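Side-chain contact in acetylacetone-cleaving enzyme (Acinetobacter johnsonii, PDB 3BAL), which uses one iron ion per subunit to cleave acetylacetone with molecular oxygen, giving methylglyoxal and acetate: residues 33-38 with 143-148. Sequence-based numbering, arbitrary orientation.
Sequences ITWQLL and GAWLAT
Trp35 turns its indole face to the edge of Trp145 in a T-shaped stack, the six-membered rings 5.9 Å apart at their centroids and their planes at 77°. With chi1 at 75°, CG of Trp35 sits between its backbone N and carbonyl carbon, and the ring slants out toward the helix, where CZ2 lies 3.9 Å from CB of Trp145. Tryptophan suits this place because a broad apolar face comes with a polar edge: NE1 donates in the ring plane to a water 3.0 Å away, and that water donates to OG1 of Thr148. The same hydroxyl gives its proton to O of Ala144 at 2.9 Å. This contact joins a strand of the cupin jelly roll, residues 34-41, to the C-terminal helix 138-148. Gln36 offers the indole an aliphatic stem, CG resting 3.8 Å from CH2 of Trp145; the side chains lie side by side, amide and indole planes 11° apart, and its amide NE2 makes a weak hydrogen bond to O of Ser17. Leu37, apolar and branched, suits a flat ring: CB lies over the five-membered ring of Trp145, a CH-pi contact 3.8 Å from the centroid, and the CD2 methyl reaches 4.0 Å from CD1 of Trp145. Its buried backbone N, partnerless in the model, lies 3.7 Å above that indole, toward the rim. Tyr3 of a second subunit packs on Leu37 and meets Trp145 edge-to-face.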
loop_
_atom_site.group_PDB
_atom_site.type_symbol
_atom_site.label_atom_id
_atom_site.label_comp_id
_atom_site.label_asym_id
_atom_site.label_seq_id
_atom_site.Cartn_x
_atom_site.Cartn_y
_atom_site.Cartn_z
ATOM N N ILE A 33 -9.441 16.716 23.386
ATOM C CA ILE A 33 -9.401 16.382 21.962
ATOM C C ILE A 33 -10.637 15.585 21.542
ATOM O O ILE A 33 -11.047 14.653 22.232
ATOM C CB ILE A 33 -8.122 15.562 21.602
ATOM C CG1 ILE A 33 -6.874 16.428 21.788
ATOM C CG2 ILE A 33 -8.195 15.066 20.159
ATOM C CD1 ILE A 33 -5.583 15.735 21.402
ATOM N N THR A 34 -11.243 15.969 20.424
ATOM C CA THR A 34 -12.411 15.258 19.910
ATOM C C THR A 34 -12.073 14.784 18.497
ATOM O O THR A 34 -11.208 15.365 17.834
ATOM C CB THR A 34 -13.685 16.160 19.908
ATOM O OG1 THR A 34 -13.403 17.414 19.272
ATOM C CG2 THR A 34 -14.163 16.406 21.337
ATOM N N TRP A 35 -12.722 13.723 18.035
ATOM C CA TRP A 35 -12.404 13.218 16.705
ATOM C C TRP A 35 -13.561 12.520 16.020
ATOM O O TRP A 35 -14.659 12.416 16.570
ATOM C CB TRP A 35 -11.217 12.237 16.781
ATOM C CG TRP A 35 -11.580 10.875 17.360
ATOM C CD1 TRP A 35 -12.250 10.632 18.526
ATOM C CD2 TRP A 35 -11.307 9.586 16.784
ATOM N NE1 TRP A 35 -12.418 9.279 18.709
ATOM C CE2 TRP A 35 -11.851 8.614 17.655
ATOM C CE3 TRP A 35 -10.659 9.157 15.617
ATOM C CZ2 TRP A 35 -11.768 7.240 17.394
ATOM C CZ3 TRP A 35 -10.577 7.790 15.360
ATOM C CH2 TRP A 35 -11.130 6.850 16.244
ATOM N N GLN A 36 -13.278 12.056 14.804
ATOM C CA GLN A 36 -14.218 11.318 13.966
ATOM C C GLN A 36 -13.447 10.355 13.066
ATOM O O GLN A 36 -12.524 10.769 12.364
ATOM C CB GLN A 36 -15.022 12.244 13.042
ATOM C CG GLN A 36 -16.241 12.909 13.661
ATOM C CD GLN A 36 -17.151 13.519 12.606
ATOM O OE1 GLN A 36 -17.606 12.824 11.685
ATOM N NE2 GLN A 36 -17.425 14.818 12.732
ATOM N N LEU A 37 -13.820 9.076 13.101
ATOM C CA LEU A 37 -13.212 8.079 12.238
ATOM C C LEU A 37 -13.991 8.225 10.926
ATOM O O LEU A 37 -15.228 8.196 10.930
ATOM C CB LEU A 37 -13.396 6.672 12.815
ATOM C CG LEU A 37 -12.798 5.525 11.981
ATOM C CD1 LEU A 37 -11.281 5.686 11.862
ATOM C CD2 LEU A 37 -13.137 4.194 12.640
ATOM N N LEU A 38 -13.270 8.394 9.814
ATOM C CA LEU A 38 -13.888 8.592 8.505
ATOM C C LEU A 38 -13.895 7.378 7.582
ATOM O O LEU A 38 -14.818 7.207 6.782
ATOM C CB LEU A 38 -13.190 9.751 7.784
ATOM C CG LEU A 38 -13.233 11.107 8.493
ATOM C CD1 LEU A 38 -12.329 12.088 7.778
ATOM C CD2 LEU A 38 -14.667 11.625 8.533
ATOM N N GLY A 143 -13.102 0.273 16.879
ATOM C CA GLY A 143 -13.691 -0.168 18.132
ATOM C C GLY A 143 -13.925 0.975 19.110
ATOM O O GLY A 143 -14.976 1.054 19.746
ATOM N N ALA A 144 -12.938 1.858 19.233
ATOM C CA ALA A 144 -13.023 3.006 20.127
ATOM C C ALA A 144 -14.063 4.006 19.632
ATOM O O ALA A 144 -14.772 4.625 20.427
ATOM C CB ALA A 144 -11.664 3.690 20.233
ATOM N N TRP A 145 -14.135 4.160 18.314
ATOM C CA TRP A 145 -15.066 5.076 17.680
ATOM C C TRP A 145 -16.520 4.667 17.901
ATOM O O TRP A 145 -17.336 5.472 18.349
ATOM C CB TRP A 145 -14.764 5.145 16.177
ATOM C CG TRP A 145 -15.866 5.746 15.349
ATOM C CD1 TRP A 145 -16.627 5.106 14.416
ATOM C CD2 TRP A 145 -16.309 7.110 15.361
ATOM N NE1 TRP A 145 -17.515 5.985 13.840
ATOM C CE2 TRP A 145 -17.341 7.222 14.400
ATOM C CE3 TRP A 145 -15.932 8.248 16.087
ATOM C CZ2 TRP A 145 -18.004 8.430 14.145
ATOM C CZ3 TRP A 145 -16.592 9.451 15.833
ATOM C CH2 TRP A 145 -17.615 9.530 14.869
ATOM N N LEU A 146 -16.832 3.412 17.585
ATOM C CA LEU A 146 -18.182 2.870 17.727
ATOM C C LEU A 146 -18.616 2.719 19.178
ATOM O O LEU A 146 -19.799 2.821 19.488
ATOM C CB LEU A 146 -18.271 1.508 17.042
ATOM C CG LEU A 146 -17.998 1.451 15.540
ATOM C CD1 LEU A 146 -18.091 0.008 15.061
ATOM C CD2 LEU A 146 -18.995 2.320 14.806
ATOM N N ALA A 147 -17.656 2.461 20.057
ATOM C CA ALA A 147 -17.940 2.302 21.474
ATOM C C ALA A 147 -18.317 3.641 22.092
ATOM O O ALA A 147 -19.255 3.729 22.885
ATOM C CB ALA A 147 -16.730 1.722 22.186
ATOM N N THR A 148 -17.586 4.683 21.716
ATOM C CA THR A 148 -17.834 6.025 22.228
ATOM C C THR A 148 -19.045 6.630 21.534
ATOM O O THR A 148 -19.887 7.270 22.165
ATOM C CB THR A 148 -16.611 6.936 21.994
ATOM O OG1 THR A 148 -15.465 6.366 22.642
ATOM C CG2 THR A 148 -16.863 8.333 22.552
HETATM O O HOH W 1 -13.414 7.702 21.077
#